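Local coordinates for protein oxalate biosynthetic component 1 (Burkholderia thailandensis, PDB 5IKY) that makes oxalate under quorum-sensing control, as a bifunctional enzyme that combines a serine hydrolase of the alpha/beta hydrolase type with a lyase activity, at residues L268-S273 against R696-Y701; A304-D309 against M527-V532; S702-L707 against N996-L1001. All coordinates share one frame; numbering follows the deposited sequence.

Interaction 1 (L268-S273 against R696-Y701); sequences LDLEPS and RYNSDY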
# COMPACT_ATOMS: atom_id res chain seq x y z
N LEU A 268 -3.59 11.74 2.20
CA LEU A 268 -3.85 11.99 0.78
C LEU A 268 -2.59 11.75 -0.06
O LEU A 268 -2.68 11.32 -1.21
CB LEU A 268 -4.35 13.42 0.57
CG LEU A 268 -5.76 13.77 1.05
CD1 LEU A 268 -5.99 15.25 0.89
CD2 LEU A 268 -6.81 12.97 0.30
N ASP A 269 -1.43 12.03 0.53
CA ASP A 269 -0.14 11.82 -0.15
C ASP A 269 0.29 10.36 -0.15
O ASP A 269 0.71 9.82 -1.17
CB ASP A 269 0.95 12.67 0.50
CG ASP A 269 1.08 14.05 -0.12
OD1 ASP A 269 0.79 14.19 -1.32
OD2 ASP A 269 1.49 14.99 0.60
N LEU A 270 0.19 9.72 1.02
CA LEU A 270 0.69 8.36 1.20
C LEU A 270 -0.34 7.30 0.82
O LEU A 270 0.02 6.19 0.43
CB LEU A 270 1.15 8.16 2.64
CG LEU A 270 2.35 8.98 3.11
CD1 LEU A 270 2.58 8.79 4.60
CD2 LEU A 270 3.59 8.58 2.34
N GLU A 271 -1.62 7.64 0.97
CA GLU A 271 -2.70 6.69 0.69
C GLU A 271 -3.81 7.34 -0.13
O GLU A 271 -4.92 7.53 0.37
CB GLU A 271 -3.27 6.15 2.00
CG GLU A 271 -2.24 5.55 2.95
CD GLU A 271 -1.75 4.18 2.52
OE1 GLU A 271 -2.42 3.55 1.67
OE2 GLU A 271 -0.70 3.73 3.02
N PRO A 272 -3.52 7.67 -1.40
CA PRO A 272 -4.41 8.48 -2.26
C PRO A 272 -5.80 7.87 -2.50
O PRO A 272 -6.76 8.62 -2.68
CB PRO A 272 -3.64 8.55 -3.59
CG PRO A 272 -2.23 8.23 -3.25
CD PRO A 272 -2.30 7.26 -2.12
N SER A 273 -5.90 6.55 -2.50
CA SER A 273 -7.17 5.90 -2.83
C SER A 273 -8.00 5.57 -1.59
O SER A 273 -9.19 5.29 -1.70
CB SER A 273 -6.91 4.62 -3.62
OG SER A 273 -6.29 4.91 -4.87
N ARG A 696 0.58 5.07 -10.70
CA ARG A 696 1.36 6.12 -10.05
C ARG A 696 2.08 5.60 -8.81
O ARG A 696 1.69 4.58 -8.23
CB ARG A 696 0.44 7.27 -9.64
CG ARG A 696 0.46 8.49 -10.53
CD ARG A 696 -0.52 9.53 -9.99
NE ARG A 696 -0.34 9.72 -8.55
CZ ARG A 696 -1.33 9.74 -7.67
NH1 ARG A 696 -2.59 9.58 -8.06
NH2 ARG A 696 -1.08 9.93 -6.38
N TYR A 697 3.13 6.30 -8.40
CA TYR A 697 3.70 6.10 -7.07
C TYR A 697 2.97 6.99 -6.08
O TYR A 697 2.43 8.03 -6.46
CB TYR A 697 5.20 6.44 -7.04
CG TYR A 697 6.11 5.40 -7.64
CD1 TYR A 697 6.27 4.16 -7.04
CD2 TYR A 697 6.84 5.67 -8.79
CE1 TYR A 697 7.12 3.21 -7.58
CE2 TYR A 697 7.68 4.73 -9.34
CZ TYR A 697 7.82 3.50 -8.74
OH TYR A 697 8.67 2.57 -9.29
N ASN A 698 2.95 6.59 -4.82
CA ASN A 698 2.52 7.51 -3.77
C ASN A 698 3.69 8.44 -3.45
O ASN A 698 4.76 8.31 -4.03
CB ASN A 698 2.04 6.75 -2.53
CG ASN A 698 3.11 5.84 -1.95
OD1 ASN A 698 4.11 5.55 -2.59
ND2 ASN A 698 2.88 5.38 -0.73
N SER A 699 3.47 9.38 -2.53
CA SER A 699 4.41 10.49 -2.33
C SER A 699 5.85 10.08 -2.01
O SER A 699 6.79 10.77 -2.42
CB SER A 699 3.88 11.41 -1.23
OG SER A 699 3.61 10.68 -0.04
N ASP A 700 6.04 8.98 -1.29
CA ASP A 700 7.39 8.58 -0.89
C ASP A 700 7.80 7.22 -1.44
O ASP A 700 8.70 6.56 -0.90
CB ASP A 700 7.50 8.59 0.64
CG ASP A 700 6.74 7.46 1.29
OD1 ASP A 700 5.80 6.93 0.65
OD2 ASP A 700 7.07 7.09 2.43
N TYR A 701 7.15 6.80 -2.52
CA TYR A 701 7.47 5.56 -3.22
C TYR A 701 7.33 4.33 -2.33
O TYR A 701 8.15 3.41 -2.39
CB TYR A 701 8.89 5.65 -3.80
CG TYR A 701 9.07 6.83 -4.73
CD1 TYR A 701 8.78 6.71 -6.09
CD2 TYR A 701 9.51 8.06 -4.26
CE1 TYR A 701 8.93 7.79 -6.94
CE2 TYR A 701 9.66 9.14 -5.11
CZ TYR A 701 9.37 9.00 -6.45
OH TYR A 701 9.52 10.07 -7.30
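Asp-269, in the last turn of helix 257-270, meets Ser-699 through both backbone and side chain. Its carbonyl O accepts the backbone N-H of Ser-699 (Ser-699 N to Asp-269 O 3.1 Å); the N-H line is fairly straight, but the donor stands above the carbonyl plane, 43° out of it, so the bond is not aimed at a lone pair. Beside it the two side chains lie close, Asp-269 CB being 3.4 Å from Ser-699 OG.

Leu-270 gives a second carbonyl. Asn-698 ND2 donates a hydrogen bond to Leu-270 O (3.2 Å, N-H...O 168°), with the oxygen almost in the Asn-698 amide plane. The other end of that amide, OD1, accepts from the backbone N atoms of Ser-702 and Asn-703, which fixes its rotation. With chi1 at 59°, the amide carbon sits between the backbone N and the carbonyl carbon, a placement from which ND2 reaches Leu-270 O while OD1 stays with its own turn. The side chain of Leu-270 leaves its CA away from the facing loop, yet CD2 swings back to lie 3.2 Å from Asp-700 OD1, an oxygen hydrogen-bonded to Ser-702 OG.

The two accepting carbonyls belong to the C-terminal end of a helix of the TIM barrel, between strands 223-226 and 275-278. Their donors sit in a type I turn, Asn-698 to Tyr-701, of the cap region, closed by Tyr-701 N to Asn-698 O at 3.2 Å.

After Glu-271, where the chain departs from helical geometry, the CB of Pro-272 points toward 696-701. Pro-272 CG packs obliquely on the guanidinium of Arg-696, 3.7 Å from Arg-696 NH2. The Arg-696 chain bends at chi3, and its NH1 forms a salt bridge with Asp-531 OD2.

Interaction 2 (A304-D309 against M527-V532); sequences AQLAPD and MSRPDV
Arg-529 projects its guanidinium between Leu-306 and Asp-309, and these three residues account for most of the buried surface. Leu-306 CD1 rests over one face of the guanidinium, 3.5 Å above its plane and displaced toward the rim, so that Leu-306 CD1 is nearest to Arg-529 NH1, at 3.6 Å. The other methyl of the same leucine, CD2, packs against the neighbouring ring, Leu-306 CD2 to Pro-530 CG measuring 3.7 Å. One isobutyl group thus touches both the cation and Pro-530, the first residue of helix 530-541. The bend at chi2 of Arg-529 (-56°) swings the chain out of its starting direction, which runs past the facing loop, and brings the guanidinium to Leu-306. Its NE donates to Pro-272 O.

The touching parts run nearly antiparallel, their end-to-end directions 169° apart. In the fold, 304-309 is the loop that enters barrel strand 310-313 of the TIM-barrel domain, whereas 527-532 links helix 518-524 to helix 530-541, with Arg-529 at the N-cap position. Leu-268 of barrel helix 257-270 packs on both Leu-306 and Arg-529.

Asp-309 is held mainly from outside the pair. Its OD2 accepts from Leu-276 N, and OD1 has Arg-522 NH2 as its closer ionic partner, although the position of that oxygen is doubtful. Toward Arg-529 the carboxylate makes a long salt bridge, Asp-309 OD1 to Arg-529 NH1 at 3.8 Å, a distance that shares the doubt over OD1. The oxygen lies well out of the guanidinium plane, so no N-H points at it and the attraction is one of charge; the two planes are 50° apart. At the end of the contact the extended chain of Met-527 lies against the aspartate, with Met-527 SD 4.0 Å from Asp-309 CB.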
# COMPACT_ATOMS: atom_id res chain seq x y z
N ALA A 304 -4.02 19.17 -3.61
CA ALA A 304 -5.01 18.57 -4.49
C ALA A 304 -6.42 19.06 -4.15
O ALA A 304 -7.36 18.81 -4.90
CB ALA A 304 -4.94 17.05 -4.41
N GLN A 305 -6.54 19.75 -3.02
CA GLN A 305 -7.82 20.31 -2.56
C GLN A 305 -8.92 19.25 -2.48
O GLN A 305 -10.03 19.46 -2.98
CB GLN A 305 -8.25 21.45 -3.48
CG GLN A 305 -7.45 22.73 -3.29
CD GLN A 305 -7.76 23.42 -1.97
OE1 GLN A 305 -7.11 23.17 -0.95
NE2 GLN A 305 -8.76 24.29 -1.98
N LEU A 306 -8.61 18.12 -1.85
CA LEU A 306 -9.58 17.04 -1.71
C LEU A 306 -10.23 17.06 -0.34
O LEU A 306 -9.59 17.38 0.67
CB LEU A 306 -8.91 15.69 -1.97
CG LEU A 306 -8.31 15.50 -3.36
CD1 LEU A 306 -7.69 14.13 -3.51
CD2 LEU A 306 -9.38 15.72 -4.42
N ALA A 307 -11.51 16.72 -0.30
CA ALA A 307 -12.27 16.67 0.93
C ALA A 307 -12.35 15.24 1.44
O ALA A 307 -12.08 14.31 0.68
CB ALA A 307 -13.66 17.25 0.72
N PRO A 308 -12.70 15.06 2.72
CA PRO A 308 -12.99 13.69 3.16
C PRO A 308 -14.20 13.17 2.40
O PRO A 308 -15.06 13.95 2.01
CB PRO A 308 -13.28 13.85 4.66
CG PRO A 308 -13.54 15.31 4.87
CD PRO A 308 -12.74 16.02 3.83
N ASP A 309 -14.25 11.86 2.19
CA ASP A 309 -15.30 11.28 1.36
C ASP A 309 -16.57 11.05 2.16
O ASP A 309 -17.67 11.17 1.64
CB ASP A 309 -14.81 9.97 0.75
CG ASP A 309 -13.49 10.13 0.03
OD1 ASP A 309 -13.51 10.56 -1.15
OD2 ASP A 309 -12.43 9.84 0.63
N MET A 527 -17.29 7.35 -5.89
CA MET A 527 -16.35 8.27 -5.24
C MET A 527 -14.96 8.22 -5.86
O MET A 527 -13.96 8.37 -5.16
CB MET A 527 -16.23 7.95 -3.75
CG MET A 527 -17.51 8.09 -2.95
SD MET A 527 -17.24 7.55 -1.25
CE MET A 527 -18.83 7.95 -0.52
N SER A 528 -14.89 8.00 -7.17
CA SER A 528 -13.60 7.89 -7.84
C SER A 528 -12.82 9.19 -7.72
O SER A 528 -13.39 10.28 -7.71
CB SER A 528 -13.80 7.52 -9.32
OG SER A 528 -14.56 8.50 -9.99
N ARG A 529 -11.50 9.07 -7.61
CA ARG A 529 -10.61 10.22 -7.50
C ARG A 529 -10.64 11.04 -8.79
O ARG A 529 -10.91 10.50 -9.86
CB ARG A 529 -9.19 9.76 -7.18
CG ARG A 529 -8.97 9.34 -5.74
CD ARG A 529 -9.37 10.45 -4.79
NE ARG A 529 -8.88 10.22 -3.43
CZ ARG A 529 -9.30 10.89 -2.37
NH1 ARG A 529 -10.23 11.82 -2.50
NH2 ARG A 529 -8.80 10.62 -1.17
N PRO A 530 -10.36 12.35 -8.68
CA PRO A 530 -10.38 13.25 -9.85
C PRO A 530 -9.47 12.80 -11.00
O PRO A 530 -9.90 12.89 -12.16
CB PRO A 530 -9.89 14.58 -9.27
CG PRO A 530 -10.29 14.53 -7.83
CD PRO A 530 -10.14 13.09 -7.42
N ASP A 531 -8.26 12.34 -10.71
CA ASP A 531 -7.33 11.95 -11.77
C ASP A 531 -7.80 10.67 -12.46
O ASP A 531 -7.64 10.52 -13.68
CB ASP A 531 -5.91 11.80 -11.22
CG ASP A 531 -5.79 10.69 -10.19
OD1 ASP A 531 -6.78 10.41 -9.47
OD2 ASP A 531 -4.69 10.09 -10.08
N VAL A 532 -8.38 9.75 -11.70
CA VAL A 532 -8.97 8.54 -12.27
C VAL A 532 -10.14 8.91 -13.17
O VAL A 532 -10.32 8.34 -14.26
CB VAL A 532 -9.44 7.56 -11.17
CG1 VAL A 532 -10.42 6.54 -11.72
CG2 VAL A 532 -8.25 6.87 -10.53

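Interaction 3 (S702-L707 against N996-L1001); sequences SNVVNL and NDVRSL
Asn-996 meets Val-704 with its backbone and not with its flat group: Val-704 CG2 lies 4.1 Å from Asn-996 CA, while the amide leads away and its OD1 accepts from Leu-1058 N. The second flat group, the carboxylate of Asp-997, is turned from the facing strand and is gripped out of its plane. Ser-1000 N reaches Asp-997 OD1 at 3.2 Å, 67° from that plane, as an N-cap bond for helix 998-1002; Ser-1000 OG donates to Asp-997 OD2 at 2.7 Å, again from above the plane.

Asp-997 follows strand 988-992 of the C-terminal alpha/beta hydrolase domain, and its OD1 also bonds His-1069 ND1. That pairing and its place in the fold are consistent with the acid and histidine of a hydrolase triad. Because the side chain of Asp-997 points away from 702-707, the cap-region strand 704-705 packs on the opposite side of this segment from the carboxylate.

Across the interface itself the chemistry is wholly apolar. Val-704 holds CG1 anti to its backbone N (chi1 -173°), which turns both methyls to Val-998: Val-704 CG1 and Val-998 CG1 are 3.9 Å apart. Val-704 CG1 also lies 4.3 Å from Leu-1001 CD1. One helical turn on from Val-998, that same methyl of Leu-1001 receives Leu-707, whose CD2 approaches Leu-1001 CD1 to 3.6 Å, the two side chains meeting at a slant.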
# COMPACT_ATOMS: atom_id res chain seq x y z
N SER A 702 6.28 4.32 -1.52
CA SER A 702 5.98 3.19 -0.64
C SER A 702 5.02 2.21 -1.30
O SER A 702 4.90 1.06 -0.88
CB SER A 702 5.36 3.68 0.68
OG SER A 702 6.19 4.62 1.32
N ASN A 703 4.33 2.67 -2.33
CA ASN A 703 3.25 1.90 -2.92
C ASN A 703 2.92 2.36 -4.34
O ASN A 703 3.35 3.43 -4.77
CB ASN A 703 2.00 1.99 -2.03
CG ASN A 703 1.01 0.87 -2.28
OD1 ASN A 703 1.38 -0.21 -2.74
ND2 ASN A 703 -0.26 1.14 -1.99
N VAL A 704 2.17 1.53 -5.06
CA VAL A 704 1.71 1.87 -6.40
C VAL A 704 0.19 2.01 -6.41
O VAL A 704 -0.51 1.12 -5.93
CB VAL A 704 2.15 0.82 -7.44
CG1 VAL A 704 1.80 1.28 -8.84
CG2 VAL A 704 3.64 0.55 -7.32
N VAL A 705 -0.31 3.11 -6.95
CA VAL A 705 -1.74 3.39 -6.95
C VAL A 705 -2.30 3.46 -8.37
O VAL A 705 -1.55 3.41 -9.34
CB VAL A 705 -2.06 4.70 -6.21
CG1 VAL A 705 -1.35 4.73 -4.86
CG2 VAL A 705 -1.64 5.89 -7.05
N ASN A 706 -3.62 3.57 -8.47
CA ASN A 706 -4.34 3.61 -9.75
C ASN A 706 -4.05 2.39 -10.62
O ASN A 706 -3.79 2.52 -11.81
CB ASN A 706 -4.00 4.89 -10.52
CG ASN A 706 -4.46 6.15 -9.79
OD1 ASN A 706 -5.36 6.10 -8.95
ND2 ASN A 706 -3.85 7.28 -10.12
N LEU A 707 -4.12 1.22 -10.00
CA LEU A 707 -3.87 -0.04 -10.70
C LEU A 707 -5.12 -0.54 -11.41
O LEU A 707 -5.04 -1.42 -12.27
CB LEU A 707 -3.37 -1.10 -9.72
CG LEU A 707 -2.05 -0.78 -9.01
CD1 LEU A 707 -1.74 -1.84 -7.97
CD2 LEU A 707 -0.94 -0.68 -10.04
N ASN A 996 6.61 -3.10 -8.47
CA ASN A 996 6.94 -1.68 -8.45
C ASN A 996 7.49 -1.20 -9.78
O ASN A 996 7.90 -0.04 -9.91
CB ASN A 996 7.95 -1.39 -7.34
CG ASN A 996 9.15 -2.31 -7.39
OD1 ASN A 996 9.02 -3.50 -7.67
ND2 ASN A 996 10.33 -1.75 -7.13
N ASP A 997 7.51 -2.09 -10.77
CA ASP A 997 7.87 -1.69 -12.12
C ASP A 997 6.67 -1.00 -12.76
O ASP A 997 5.92 -1.62 -13.52
CB ASP A 997 8.32 -2.89 -12.95
CG ASP A 997 9.01 -2.49 -14.25
OD1 ASP A 997 8.86 -1.32 -14.67
OD2 ASP A 997 9.68 -3.35 -14.85
N VAL A 998 6.49 0.27 -12.44
CA VAL A 998 5.30 1.00 -12.83
C VAL A 998 5.20 1.19 -14.35
O VAL A 998 4.11 1.27 -14.89
CB VAL A 998 5.23 2.38 -12.13
CG1 VAL A 998 5.10 2.20 -10.63
CG2 VAL A 998 6.46 3.21 -12.47
N ARG A 999 6.34 1.24 -15.02
CA ARG A 999 6.33 1.41 -16.47
C ARG A 999 5.90 0.11 -17.15
O ARG A 999 5.19 0.14 -18.16
CB ARG A 999 7.70 1.85 -16.99
CG ARG A 999 7.62 2.51 -18.36
CD ARG A 999 8.99 2.80 -18.96
NE ARG A 999 8.87 3.39 -20.29
CZ ARG A 999 9.81 3.34 -21.22
NH1 ARG A 999 10.96 2.73 -20.98
NH2 ARG A 999 9.60 3.90 -22.41
N SER A 1000 6.33 -1.02 -16.60
CA SER A 1000 5.87 -2.32 -17.09
C SER A 1000 4.41 -2.55 -16.72
O SER A 1000 3.65 -3.13 -17.49
CB SER A 1000 6.74 -3.45 -16.53
OG SER A 1000 8.05 -3.40 -17.06
N LEU A 1001 4.03 -2.11 -15.52
CA LEU A 1001 2.64 -2.23 -15.08
C LEU A 1001 1.70 -1.43 -15.97
O LEU A 1001 0.67 -1.94 -16.40
CB LEU A 1001 2.49 -1.77 -13.63
CG LEU A 1001 2.43 -2.88 -12.58
CD1 LEU A 1001 2.09 -2.30 -11.22
CD2 LEU A 1001 1.42 -3.94 -12.97

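Overall arrangement
All three contacts have their centres within about 18 Å of the centre of the molecule. Interactions 1 and 3 use the two strands of one antiparallel hairpin, 696-697 and 704-705, which joins the TIM-barrel side to the hydrolase domain; their centres are 11 Å apart. Interaction 2 stays with the barrel and the helices after it, nested within the chain loop that interaction 1 closes. Chemistry follows place: interaction 1, whose touching residues are mostly only partly shielded from solvent, relies on hydrogen bonds to helix-end carbonyls; interaction 2, partly buried, mixes charge with apolar cover; interaction 3, buried, is apolar. Interactions 2 and 3 also touch, Asp-531 OD2 lying 2.9 Å from Asn-706 ND2.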